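Local coordinates for putative exported protein (Bordetella pertussis, PDB 2DVZ) that binds glutamate in a cleft between two lobes and probably serves as the periplasmic solute receptor of a tripartite carboxylate transporter, at residues V23-A28 with M52-K57; S149-V154 with H172-G177; K104-V109 with G244-K249; K143-S148 with G188-I193. All blocks are in the same frame, centred on the assembly; numbering follows the deposited sequence.

How the contacts relate
All four contacts belong to strands, or to loops leaving strands, of one mixed sheet, and all are partly buried. Contacts 1 and 2 meet at the bound glutamate: Phe27 touches Ser149 and Gly177, although the contact centres lie about 17 Å apart. Contact 1 is a regular parallel strand pair, whereas contact 2 sets a loop against the end of a strand and the turn after it, without a direct hydrogen bond. Contacts 2 and 4 lie on adjacent strands, 171-174 and 145-148, joined by Val173 N to Tyr146 O; contact 4 brings in strand 192-196 and a carboxylate that adds to the strand pairing. Contact 3, antiparallel, lies about 34 Å from contact 4 between centres and ends in exposed lysines.

Contact 1: residues V23-A28 with M52-K57; sequences VIVPFA and MVVENK. With GLU (glutamic acid), chain G.
Asn56 ND2 reaches two acceptors, Phe27 O at 3.1 Å across the strands and Asp34 OD1 of helix 32-48. Toward Phe27 O the N-H points within 13° of straight, and the oxygen sits near the Asn56 amide plane. Asn56 OD1 accepts from Arg38 NH2, so the amide is gripped at both ends and its rotation is fixed. Four backbone bonds precede this one along a parallel pair: Val23 N to Val53 O, Glu55 N to Val23 O, Val25 N to Glu55 O and Lys57 N to Val25 O, all between 2.7 and 2.8 Å. The short segments run parallel within 29° of each other, the twist of neighbouring strands.

On one face, Val25 CG2 meets Val54 CG1 at 3.7 Å, and Val23 CG2 touches the methyl CE of selenomethionine Met52 at 3.9 Å. On the other, Ile24 CG2 lies against Lys57 CG; the lysine chain folds back at chi2 (-75°), and NZ forms a salt bridge with Glu55 OE1, modelled short at 2.5 Å and met off the carboxylate plane. Glu68 shares that NZ, and Arg22 pairs with Glu55 OE2.

Beyond the strand, one face of the Phe27 ring lies under the bound glutamate, whose CG stands 3.7 Å above the ring centre. Strand 21-25, helix 32-48 and strand 52-56 form a beta-alpha-beta unit, which delivers the loop carrying Phe27 to the pocket. Helix 32-48 packs on Val25 and Val54, and strand 78-82 adjoins strand 21-25, its Ile81 touching Val23 and Val25.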
loop_
_atom_site.group_PDB
_atom_site.type_symbol
_atom_site.label_atom_id
_atom_site.label_comp_id
_atom_site.label_asym_id
_atom_site.label_seq_id
_atom_site.Cartn_x
_atom_site.Cartn_y
_atom_site.Cartn_z
ATOM N N VAL A 23 -6.539 9.977 12.793
ATOM C CA VAL A 23 -5.731 9.026 12.061
ATOM C C VAL A 23 -5.566 9.555 10.653
ATOM O O VAL A 23 -6.525 9.681 9.901
ATOM C CB VAL A 23 -6.339 7.604 12.047
ATOM C CG1 VAL A 23 -5.371 6.598 11.262
ATOM C CG2 VAL A 23 -6.579 7.113 13.502
ATOM N N ILE A 24 -4.337 9.874 10.313
ATOM C CA ILE A 24 -4.015 10.412 9.018
ATOM C C ILE A 24 -3.685 9.293 8.037
ATOM O O ILE A 24 -2.750 8.502 8.231
ATOM C CB ILE A 24 -2.847 11.454 9.095
ATOM C CG1 ILE A 24 -3.226 12.670 9.978
ATOM C CG2 ILE A 24 -2.432 11.942 7.700
ATOM C CD1 ILE A 24 -1.946 13.611 10.308
ATOM N N VAL A 25 -4.459 9.275 6.955
ATOM C CA VAL A 25 -4.216 8.410 5.813
ATOM C C VAL A 25 -3.545 9.244 4.703
ATOM O O VAL A 25 -4.163 10.151 4.128
ATOM C CB VAL A 25 -5.552 7.704 5.376
ATOM C CG1 VAL A 25 -5.440 7.020 4.005
ATOM C CG2 VAL A 25 -5.956 6.728 6.439
ATOM N N PRO A 26 -2.265 8.952 4.408
ATOM C CA PRO A 26 -1.503 9.755 3.454
ATOM C C PRO A 26 -1.876 9.511 1.976
ATOM O O PRO A 26 -1.086 9.769 1.092
ATOM C CB PRO A 26 -0.064 9.356 3.774
ATOM C CG PRO A 26 -0.213 7.880 4.140
ATOM C CD PRO A 26 -1.446 7.873 4.982
ATOM N N PHE A 27 -3.111 9.071 1.717
ATOM C CA PHE A 27 -3.586 8.839 0.358
ATOM C C PHE A 27 -5.047 9.227 0.245
ATOM O O PHE A 27 -5.755 9.299 1.235
ATOM C CB PHE A 27 -3.387 7.373 -0.043
ATOM C CG PHE A 27 -1.980 7.039 -0.337
ATOM C CD1 PHE A 27 -1.400 7.428 -1.561
ATOM C CD2 PHE A 27 -1.193 6.385 0.610
ATOM C CE1 PHE A 27 -0.079 7.164 -1.843
ATOM C CE2 PHE A 27 0.153 6.101 0.327
ATOM C CZ PHE A 27 0.710 6.495 -0.907
ATOM N N ALA A 28 -5.490 9.443 -0.984
ATOM C CA ALA A 28 -6.884 9.773 -1.300
ATOM C C ALA A 28 -7.847 8.672 -0.828
ATOM O O ALA A 28 -7.434 7.525 -0.628
ATOM C CB ALA A 28 -7.017 9.979 -2.825
HETATM N N MSE A 52 -11.906 7.217 16.505
HETATM C CA MSE A 52 -10.710 7.360 15.721
HETATM C C MSE A 52 -11.140 7.898 14.381
HETATM O O MSE A 52 -11.838 7.235 13.635
HETATM C CB MSE A 52 -10.031 6.016 15.554
HETATM C CG MSE A 52 -9.420 5.512 16.845
HETATM SE SE MSE A 52 -8.444 3.892 16.510
HETATM C CE MSE A 52 -6.599 4.545 16.381
ATOM N N VAL A 53 -10.735 9.123 14.082
ATOM C CA VAL A 53 -11.304 9.824 12.958
ATOM C C VAL A 53 -10.280 9.896 11.837
ATOM O O VAL A 53 -9.217 10.472 11.987
ATOM C CB VAL A 53 -11.863 11.216 13.399
ATOM C CG1 VAL A 53 -12.511 11.949 12.242
ATOM C CG2 VAL A 53 -12.877 11.014 14.489
ATOM N N VAL A 54 -10.611 9.267 10.715
ATOM C CA VAL A 54 -9.728 9.207 9.550
ATOM C C VAL A 54 -9.729 10.542 8.808
ATOM O O VAL A 54 -10.785 11.140 8.543
ATOM C CB VAL A 54 -10.123 8.030 8.600
ATOM C CG1 VAL A 54 -9.357 8.061 7.286
ATOM C CG2 VAL A 54 -9.923 6.668 9.287
ATOM N N GLU A 55 -8.519 10.992 8.491
ATOM C CA GLU A 55 -8.271 12.190 7.716
ATOM C C GLU A 55 -7.499 11.746 6.501
ATOM O O GLU A 55 -6.425 11.163 6.629
ATOM C CB GLU A 55 -7.371 13.157 8.512
ATOM C CG GLU A 55 -8.127 14.095 9.392
ATOM C CD GLU A 55 -7.230 14.854 10.381
ATOM O OE1 GLU A 55 -6.069 15.200 10.054
ATOM O OE2 GLU A 55 -7.721 15.132 11.483
ATOM N N ASN A 56 -8.016 12.031 5.318
ATOM C CA ASN A 56 -7.277 11.696 4.129
ATOM C C ASN A 56 -6.453 12.901 3.716
ATOM O O ASN A 56 -7.000 13.985 3.495
ATOM C CB ASN A 56 -8.227 11.235 3.014
ATOM C CG ASN A 56 -8.899 9.878 3.323
ATOM O OD1 ASN A 56 -10.011 9.814 3.883
ATOM N ND2 ASN A 56 -8.234 8.804 2.948
ATOM N N LYS A 57 -5.137 12.708 3.642
ATOM C CA LYS A 57 -4.198 13.733 3.207
ATOM C C LYS A 57 -3.313 13.223 2.067
ATOM O O LYS A 57 -2.127 12.966 2.249
ATOM C CB LYS A 57 -3.317 14.224 4.373
ATOM C CG LYS A 57 -4.059 14.697 5.629
ATOM C CD LYS A 57 -4.696 16.058 5.407
ATOM C CE LYS A 57 -5.807 16.339 6.451
ATOM N NZ LYS A 57 -5.302 16.208 7.884
HETATM N N GLU G . 0.493 3.041 -2.901
HETATM C CA GLU G . 0.105 3.068 -1.477
HETATM C C GLU G . 0.896 2.067 -0.651
HETATM O O GLU G . 0.397 1.104 -0.062
HETATM C CB GLU G . -1.406 2.925 -1.323
HETATM C CG GLU G . -2.178 3.803 -2.325
HETATM C CD GLU G . -3.516 4.268 -1.830
HETATM O OE1 GLU G . -3.842 3.922 -0.675
HETATM O OE2 GLU G . -4.244 5.010 -2.582
HETATM O OXT GLU G . 2.115 2.260 -0.514
#

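Contact 2: residues S149-V154 with H172-G177; sequences SGTCGV and HVPYKG. With GLU (glutamic acid), chain G.
Ser149 and Gly177 approach each other beside the bound glutamate, their CA atoms 3.7 Å apart. Ser149 OG accepts the ligand's ammonium group, GLU N, at 2.6 Å; with chi1 at 64° the hydroxyl stands between the backbone N and carbonyl carbon. Gly177, without a side chain, brings its CA to 3.4 Å from OE2 of the ligand's side-chain carboxylate. From the far end of the loop, Val154 CG1 packs against GLU OXT. Thr33, Ser85 and Ser178 add further ligand hydrogen bonds.

Gly153 and Gly177 are N-cap residues, so each segment runs into a helix beginning beside the glutamate, a placement well known from periplasmic binding proteins. Their amide dipoles would probably favour the ligand's carboxylates. Between Gly150 and Gly153 the chain makes a type I beta turn, closed by Gly153 N to Gly150 O.

Farther out the link is packing and water. Ser149 O and Tyr175 O, both acceptors, come within 3.0 Å of each other without bonding. Thr151 OG1 rests on Pro174 CB at 3.7 Å, and Thr151 CA meets the edge of the His172 ring. One water joins Thr151 OG1, at 2.9 Å, to His172 ND1, the latter bond weak. His172 NE2 is engaged by Ser148 OG and its ring stacks on His156, while the disulfide from Cys152 to Cys93 ties down the turn.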
loop_
_atom_site.group_PDB
_atom_site.type_symbol
_atom_site.label_atom_id
_atom_site.label_comp_id
_atom_site.label_asym_id
_atom_site.label_seq_id
_atom_site.Cartn_x
_atom_site.Cartn_y
_atom_site.Cartn_z
ATOM N N SER A 149 -0.364 5.167 -7.673
ATOM C CA SER A 149 -0.863 5.990 -6.565
ATOM C C SER A 149 0.032 7.194 -6.295
ATOM O O SER A 149 -0.195 7.886 -5.323
ATOM C CB SER A 149 -0.913 5.154 -5.286
ATOM O OG SER A 149 0.417 4.748 -4.920
ATOM N N GLY A 150 1.079 7.394 -7.099
ATOM C CA GLY A 150 1.940 8.569 -6.996
ATOM C C GLY A 150 3.382 8.347 -7.402
ATOM O O GLY A 150 3.933 7.234 -7.269
ATOM N N THR A 151 4.021 9.435 -7.842
ATOM C CA THR A 151 5.371 9.382 -8.384
ATOM C C THR A 151 6.445 8.767 -7.493
ATOM O O THR A 151 7.385 8.126 -8.011
ATOM C CB THR A 151 5.838 10.767 -8.863
ATOM O OG1 THR A 151 4.984 11.166 -9.944
ATOM C CG2 THR A 151 7.321 10.734 -9.326
ATOM N N CYS A 152 6.354 8.966 -6.187
ATOM C CA CYS A 152 7.394 8.445 -5.308
ATOM C C CYS A 152 6.887 7.282 -4.445
ATOM O O CYS A 152 7.490 6.930 -3.418
ATOM C CB CYS A 152 7.993 9.591 -4.466
ATOM S SG CYS A 152 9.082 10.691 -5.462
ATOM N N GLY A 153 5.787 6.681 -4.896
ATOM C CA GLY A 153 5.117 5.634 -4.178
ATOM C C GLY A 153 5.517 4.259 -4.653
ATOM O O GLY A 153 6.143 4.111 -5.715
ATOM N N VAL A 154 5.122 3.245 -3.861
ATOM C CA VAL A 154 5.425 1.858 -4.179
ATOM C C VAL A 154 4.854 1.329 -5.499
ATOM O O VAL A 154 5.415 0.417 -6.086
ATOM C CB VAL A 154 5.089 0.888 -2.978
ATOM C CG1 VAL A 154 3.640 0.768 -2.777
ATOM C CG2 VAL A 154 5.710 -0.475 -3.221
ATOM N N HIS A 172 3.982 5.643 -17.383
ATOM C CA HIS A 172 3.493 5.925 -16.055
ATOM C C HIS A 172 2.570 7.119 -16.010
ATOM O O HIS A 172 2.900 8.173 -16.498
ATOM C CB HIS A 172 4.660 6.149 -15.097
ATOM C CG HIS A 172 4.231 6.530 -13.719
ATOM N ND1 HIS A 172 4.784 7.596 -13.039
ATOM C CD2 HIS A 172 3.295 5.998 -12.894
ATOM C CE1 HIS A 172 4.218 7.697 -11.846
ATOM N NE2 HIS A 172 3.311 6.740 -11.730
ATOM N N VAL A 173 1.390 6.931 -15.438
ATOM C CA VAL A 173 0.514 8.035 -15.141
ATOM C C VAL A 173 0.206 7.992 -13.642
ATOM O O VAL A 173 -0.553 7.103 -13.186
ATOM C CB VAL A 173 -0.823 8.006 -15.928
ATOM C CG1 VAL A 173 -1.660 9.257 -15.572
ATOM C CG2 VAL A 173 -0.585 7.882 -17.469
ATOM N N PRO A 174 0.782 8.947 -12.883
ATOM C CA PRO A 174 0.520 9.020 -11.426
ATOM C C PRO A 174 -0.869 9.558 -11.096
ATOM O O PRO A 174 -1.377 10.389 -11.808
ATOM C CB PRO A 174 1.563 10.020 -10.914
ATOM C CG PRO A 174 1.931 10.907 -12.174
ATOM C CD PRO A 174 1.722 9.990 -13.384
ATOM N N TYR A 175 -1.435 9.111 -9.982
ATOM C CA TYR A 175 -2.665 9.659 -9.461
ATOM C C TYR A 175 -2.416 10.040 -8.018
ATOM O O TYR A 175 -1.376 9.690 -7.451
ATOM C CB TYR A 175 -3.831 8.633 -9.581
ATOM C CG TYR A 175 -4.229 8.375 -11.024
ATOM C CD1 TYR A 175 -5.340 9.013 -11.585
ATOM C CD2 TYR A 175 -3.455 7.520 -11.857
ATOM C CE1 TYR A 175 -5.694 8.811 -12.921
ATOM C CE2 TYR A 175 -3.804 7.306 -13.191
ATOM C CZ TYR A 175 -4.932 7.949 -13.718
ATOM O OH TYR A 175 -5.295 7.730 -15.051
ATOM N N LYS A 176 -3.371 10.746 -7.427
ATOM C CA LYS A 176 -3.329 11.121 -5.986
ATOM C C LYS A 176 -3.507 9.941 -4.954
ATOM O O LYS A 176 -3.364 10.086 -3.668
ATOM C CB LYS A 176 -4.310 12.279 -5.745
ATOM C CG LYS A 176 -3.937 13.186 -4.596
ATOM C CD LYS A 176 -4.842 14.407 -4.580
ATOM C CE LYS A 176 -4.522 15.252 -3.384
ATOM N NZ LYS A 176 -4.626 16.707 -3.682
ATOM N N GLY A 177 -3.731 8.775 -5.536
ATOM C CA GLY A 177 -3.759 7.506 -4.851
ATOM C C GLY A 177 -4.418 6.547 -5.839
ATOM O O GLY A 177 -4.838 6.968 -6.894
HETATM N N GLU G . 0.493 3.041 -2.901
HETATM C CA GLU G . 0.105 3.068 -1.477
HETATM C C GLU G . 0.896 2.067 -0.651
HETATM O O GLU G . 0.397 1.104 -0.062
HETATM C CB GLU G . -1.406 2.925 -1.323
HETATM C CG GLU G . -2.178 3.803 -2.325
HETATM C CD GLU G . -3.516 4.268 -1.830
HETATM O OE1 GLU G . -3.842 3.922 -0.675
HETATM O OE2 GLU G . -4.244 5.010 -2.582
HETATM O OXT GLU G . 2.115 2.260 -0.514
HETATM O O HOH W 1 5.797 10.356 -12.607
#

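Contact 3: residues K104-V109 with G244-K249; sequences KDFQPV and GLLAPK
Gln107 and Ala247 form the hydrogen-bonded pair of an antiparallel strand pairing, within the mixed sheet of this periplasmic binding protein fold. Gln107 N donates to Ala247 O at 2.6 Å, and Ala247 N returns a straighter bond to Gln107 O, with an N-H...O angle of 171°. Farther along, Val109 N donates to Leu245 O at 2.9 Å. At the other end, Lys249 N reaches Asp105 O at 3.2 Å but stands well above the carbonyl plane, indicating a less favourable approach. Pro108 and Pro248 have no N-H to offer.

Other polar groups are satisfied within their own strand or outside the pair. Gln107 NE2 curls forward to the next residue's carbonyl, Pro108 O, which lies near the plane of the Gln107 amide, the bend at chi2 (62°) bringing it there. The acid group of Asp105 is occupied outside the pair, OD2 accepting from Asp101 N, while Pro248 O is taken by Thr251 OG1.

Apolar groups fill the flanks. Leu246 CD1 sits over one face of the Phe106 ring, displaced toward the rim, and Asp105 CB lies over the opposite face. Val109 and Leu245 run side by side, CB to CB at 4.0 Å, and Phe291 of helix 288-307 packs on Pro108 and Leu246. The chain of Lys249 curls round Lys104 O, CG opposite the backbone N (chi1 -175°), then bends at chi2 to chi4 until NZ meets Lys104 O at 2.9 Å, in the carbonyl plane and on a lone pair.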
loop_
_atom_site.group_PDB
_atom_site.type_symbol
_atom_site.label_atom_id
_atom_site.label_comp_id
_atom_site.label_asym_id
_atom_site.label_seq_id
_atom_site.Cartn_x
_atom_site.Cartn_y
_atom_site.Cartn_z
ATOM N N LYS A 104 13.371 7.670 12.045
ATOM C CA LYS A 104 13.637 8.534 13.199
ATOM C C LYS A 104 12.443 9.397 13.629
ATOM O O LYS A 104 12.417 9.872 14.757
ATOM C CB LYS A 104 14.862 9.448 12.951
ATOM C CG LYS A 104 16.178 8.764 12.477
ATOM C CD LYS A 104 16.752 7.702 13.474
ATOM C CE LYS A 104 17.995 8.210 14.234
ATOM N NZ LYS A 104 18.096 7.733 15.671
ATOM N N ASP A 105 11.461 9.636 12.758
ATOM C CA ASP A 105 10.358 10.533 13.138
ATOM C C ASP A 105 9.093 9.861 13.564
ATOM O O ASP A 105 8.136 10.535 13.902
ATOM C CB ASP A 105 10.017 11.519 12.013
ATOM C CG ASP A 105 11.160 12.444 11.698
ATOM O OD1 ASP A 105 12.040 12.598 12.579
ATOM O OD2 ASP A 105 11.182 12.999 10.579
ATOM N N PHE A 106 9.077 8.531 13.525
ATOM C CA PHE A 106 7.887 7.786 13.933
ATOM C C PHE A 106 8.178 6.740 14.982
ATOM O O PHE A 106 9.185 6.075 14.915
ATOM C CB PHE A 106 7.191 7.170 12.698
ATOM C CG PHE A 106 6.694 8.207 11.750
ATOM C CD1 PHE A 106 5.572 8.959 12.078
ATOM C CD2 PHE A 106 7.423 8.529 10.584
ATOM C CE1 PHE A 106 5.136 9.956 11.228
ATOM C CE2 PHE A 106 6.982 9.552 9.725
ATOM C CZ PHE A 106 5.840 10.243 10.051
ATOM N N GLN A 107 7.274 6.619 15.945
ATOM C CA GLN A 107 7.192 5.456 16.808
ATOM C C GLN A 107 6.209 4.461 16.145
ATOM O O GLN A 107 5.012 4.748 16.015
ATOM C CB GLN A 107 6.755 5.849 18.260
ATOM C CG GLN A 107 6.361 4.673 19.180
ATOM C CD GLN A 107 7.511 3.715 19.403
ATOM O OE1 GLN A 107 8.536 4.118 19.853
ATOM N NE2 GLN A 107 7.352 2.457 19.031
ATOM N N PRO A 108 6.713 3.274 15.735
ATOM C CA PRO A 108 5.785 2.219 15.271
ATOM C C PRO A 108 4.883 1.642 16.361
ATOM O O PRO A 108 5.312 1.457 17.491
ATOM C CB PRO A 108 6.709 1.122 14.755
ATOM C CG PRO A 108 8.016 1.821 14.509
ATOM C CD PRO A 108 8.107 2.848 15.627
ATOM N N VAL A 109 3.625 1.363 16.003
ATOM C CA VAL A 109 2.711 0.752 16.930
ATOM C C VAL A 109 2.540 -0.738 16.569
ATOM O O VAL A 109 2.790 -1.618 17.405
ATOM C CB VAL A 109 1.365 1.505 16.939
ATOM C CG1 VAL A 109 0.365 0.778 17.813
ATOM C CG2 VAL A 109 1.588 2.981 17.419
ATOM N N GLY A 244 0.155 -0.293 8.510
ATOM C CA GLY A 244 0.268 -0.297 9.957
ATOM C C GLY A 244 0.038 1.055 10.602
ATOM O O GLY A 244 -0.292 2.036 9.931
ATOM N N LEU A 245 0.238 1.100 11.918
ATOM C CA LEU A 245 -0.109 2.257 12.693
ATOM C C LEU A 245 1.166 2.893 13.250
ATOM O O LEU A 245 2.038 2.209 13.744
ATOM C CB LEU A 245 -1.116 1.883 13.789
ATOM C CG LEU A 245 -1.799 3.046 14.530
ATOM C CD1 LEU A 245 -2.673 4.002 13.640
ATOM C CD2 LEU A 245 -2.623 2.480 15.631
ATOM N N LEU A 246 1.244 4.215 13.140
ATOM C CA LEU A 246 2.416 4.995 13.545
ATOM C C LEU A 246 1.965 6.076 14.484
ATOM O O LEU A 246 0.876 6.658 14.328
ATOM C CB LEU A 246 3.047 5.677 12.321
ATOM C CG LEU A 246 3.603 4.759 11.214
ATOM C CD1 LEU A 246 4.041 5.593 9.987
ATOM C CD2 LEU A 246 4.746 3.767 11.714
ATOM N N ALA A 247 2.808 6.343 15.463
ATOM C CA ALA A 247 2.706 7.556 16.274
ATOM C C ALA A 247 3.993 8.400 16.089
ATOM O O ALA A 247 5.059 7.873 15.664
ATOM C CB ALA A 247 2.488 7.194 17.751
ATOM N N PRO A 248 3.909 9.707 16.423
ATOM C CA PRO A 248 5.146 10.489 16.373
ATOM C C PRO A 248 6.195 9.921 17.319
ATOM O O PRO A 248 5.871 9.310 18.362
ATOM C CB PRO A 248 4.704 11.913 16.810
ATOM C CG PRO A 248 3.177 11.928 16.619
ATOM C CD PRO A 248 2.749 10.509 16.878
ATOM N N LYS A 249 7.448 10.092 16.950
ATOM C CA LYS A 249 8.556 9.726 17.849
ATOM C C LYS A 249 8.385 10.417 19.236
ATOM O O LYS A 249 8.097 11.614 19.334
ATOM C CB LYS A 249 9.896 10.096 17.197
ATOM C CG LYS A 249 11.157 9.653 17.988
ATOM C CD LYS A 249 11.627 8.189 17.655
ATOM C CE LYS A 249 13.205 8.096 17.705
ATOM N NZ LYS A 249 13.961 9.328 17.095
#

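Contact 4: residues K143-S148 with G188-I193; sequences KYSYGS and GQIELI
Past Gly188, the C-prime residue of the Schellman motif that ends helix 178-187, Ile190 puts its CD1 3.6 Å from Gly147 CA, on the side of the strand that glycine leaves bare of side chain; its CG2 lies beside Ser145 OG.

Glu191 follows. Its OE1 takes two donors from one residue, Ser145 N at 2.9 Å, nearly along the C-O axis, and Ser145 OG at 3.1 Å on the syn side. Its CB and CG press the edge of the Tyr144 ring, with CG 3.4 Å from CD1, and the ring and carboxylate planes stand 71° apart. A water bridges Lys143 O to Glu191 OE2, weakly on the acid side.

Leu192 opens the pairing of strands 145-148 and 192-196: Leu192 N donates to Ser145 O at 3.1 Å, and Gly147 N to Leu192 O. Its CB packs on Tyr146 CB at 3.7 Å. Ile193 closes the run with CG1 against Gly147 O and packs on helix 178-187. Strand 145-148 thus stands between strands 171-174 and 192-196, parallel to both.

Glu191 therefore extends the strand pairing with a side-chain acceptor, and the two Ser145 donors would be expected to favour its ionised form.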
loop_
_atom_site.group_PDB
_atom_site.type_symbol
_atom_site.label_atom_id
_atom_site.label_comp_id
_atom_site.label_asym_id
_atom_site.label_seq_id
_atom_site.Cartn_x
_atom_site.Cartn_y
_atom_site.Cartn_z
ATOM N N LYS A 143 3.278 2.316 -26.025
ATOM C CA LYS A 143 1.897 2.605 -26.445
ATOM C C LYS A 143 0.833 2.450 -25.363
ATOM O O LYS A 143 -0.245 3.072 -25.425
ATOM C CB LYS A 143 1.529 1.727 -27.630
ATOM C CG LYS A 143 2.244 2.195 -28.907
ATOM C CD LYS A 143 2.090 1.238 -30.039
ATOM C CE LYS A 143 1.049 1.732 -30.977
ATOM N NZ LYS A 143 1.182 0.905 -32.209
ATOM N N TYR A 144 1.114 1.614 -24.372
ATOM C CA TYR A 144 0.169 1.429 -23.271
ATOM C C TYR A 144 0.637 2.292 -22.114
ATOM O O TYR A 144 1.846 2.567 -21.962
ATOM C CB TYR A 144 0.111 -0.050 -22.838
ATOM C CG TYR A 144 -0.707 -0.925 -23.783
ATOM C CD1 TYR A 144 -2.096 -0.967 -23.673
ATOM C CD2 TYR A 144 -0.103 -1.687 -24.786
ATOM C CE1 TYR A 144 -2.871 -1.745 -24.516
ATOM C CE2 TYR A 144 -0.871 -2.458 -25.649
ATOM C CZ TYR A 144 -2.259 -2.493 -25.496
ATOM O OH TYR A 144 -3.084 -3.271 -26.291
ATOM N N SER A 145 -0.314 2.692 -21.290
ATOM C CA SER A 145 0.007 3.403 -20.074
ATOM C C SER A 145 -0.594 2.720 -18.837
ATOM O O SER A 145 -1.553 1.929 -18.911
ATOM C CB SER A 145 -0.509 4.825 -20.183
ATOM O OG SER A 145 -1.924 4.757 -20.186
ATOM N N TYR A 146 -0.003 3.041 -17.696
ATOM C CA TYR A 146 -0.390 2.446 -16.443
ATOM C C TYR A 146 -0.505 3.540 -15.417
ATOM O O TYR A 146 0.222 4.539 -15.483
ATOM C CB TYR A 146 0.628 1.385 -16.001
ATOM C CG TYR A 146 1.953 1.867 -15.398
ATOM C CD1 TYR A 146 2.097 2.064 -13.999
ATOM C CD2 TYR A 146 3.081 2.057 -16.207
ATOM C CE1 TYR A 146 3.331 2.464 -13.439
ATOM C CE2 TYR A 146 4.312 2.454 -15.661
ATOM C CZ TYR A 146 4.436 2.640 -14.274
ATOM O OH TYR A 146 5.677 3.011 -13.756
ATOM N N GLY A 147 -1.413 3.326 -14.477
ATOM C CA GLY A 147 -1.639 4.208 -13.375
ATOM C C GLY A 147 -0.975 3.685 -12.125
ATOM O O GLY A 147 -0.782 2.473 -11.952
ATOM N N SER A 148 -0.589 4.643 -11.277
ATOM C CA SER A 148 -0.050 4.411 -9.956
ATOM C C SER A 148 -0.740 5.347 -8.934
ATOM O O SER A 148 -1.587 6.204 -9.273
ATOM C CB SER A 148 1.460 4.646 -9.969
ATOM O OG SER A 148 1.761 6.044 -9.934
ATOM N N GLY A 188 -10.925 2.971 -18.815
ATOM C CA GLY A 188 -10.144 2.804 -20.022
ATOM C C GLY A 188 -9.247 3.993 -20.326
ATOM O O GLY A 188 -8.569 4.008 -21.359
ATOM N N GLN A 189 -9.210 4.989 -19.439
ATOM C CA GLN A 189 -8.329 6.153 -19.680
ATOM C C GLN A 189 -6.853 5.731 -19.503
ATOM O O GLN A 189 -5.951 6.364 -20.039
ATOM C CB GLN A 189 -8.701 7.358 -18.792
ATOM C CG GLN A 189 -10.042 8.022 -19.173
ATOM C CD GLN A 189 -11.246 7.268 -18.608
ATOM O OE1 GLN A 189 -11.095 6.401 -17.746
ATOM N NE2 GLN A 189 -12.437 7.585 -19.095
ATOM N N ILE A 190 -6.631 4.643 -18.755
ATOM C CA ILE A 190 -5.319 3.952 -18.695
ATOM C C ILE A 190 -5.695 2.487 -18.950
ATOM O O ILE A 190 -6.777 2.064 -18.565
ATOM C CB ILE A 190 -4.580 4.157 -17.315
ATOM C CG1 ILE A 190 -5.528 3.813 -16.159
ATOM C CG2 ILE A 190 -4.040 5.591 -17.188
ATOM C CD1 ILE A 190 -4.984 3.953 -14.749
ATOM N N GLU A 191 -4.831 1.738 -19.628
ATOM C CA GLU A 191 -5.118 0.338 -19.970
ATOM C C GLU A 191 -4.717 -0.598 -18.794
ATOM O O GLU A 191 -5.361 -1.618 -18.538
ATOM C CB GLU A 191 -4.411 -0.046 -21.304
ATOM C CG GLU A 191 -4.763 0.848 -22.602
ATOM C CD GLU A 191 -4.235 2.358 -22.643
ATOM O OE1 GLU A 191 -3.149 2.705 -22.090
ATOM O OE2 GLU A 191 -4.939 3.204 -23.306
ATOM N N LEU A 192 -3.654 -0.210 -18.083
ATOM C CA LEU A 192 -3.051 -0.992 -17.009
ATOM C C LEU A 192 -3.138 -0.221 -15.694
ATOM O O LEU A 192 -3.213 1.023 -15.678
ATOM C CB LEU A 192 -1.557 -1.290 -17.309
ATOM C CG LEU A 192 -1.075 -2.355 -18.318
ATOM C CD1 LEU A 192 -1.663 -2.261 -19.774
ATOM C CD2 LEU A 192 0.449 -2.377 -18.353
ATOM N N ILE A 193 -3.117 -0.967 -14.598
ATOM C CA ILE A 193 -2.966 -0.383 -13.281
ATOM C C ILE A 193 -2.068 -1.271 -12.472
ATOM O O ILE A 193 -2.183 -2.495 -12.522
ATOM C CB ILE A 193 -4.318 -0.137 -12.564
ATOM C CG1 ILE A 193 -4.126 0.753 -11.314
ATOM C CG2 ILE A 193 -5.097 -1.462 -12.295
ATOM C CD1 ILE A 193 -5.350 1.035 -10.527
HETATM O O HOH W 2 -2.563 4.054 -25.133
#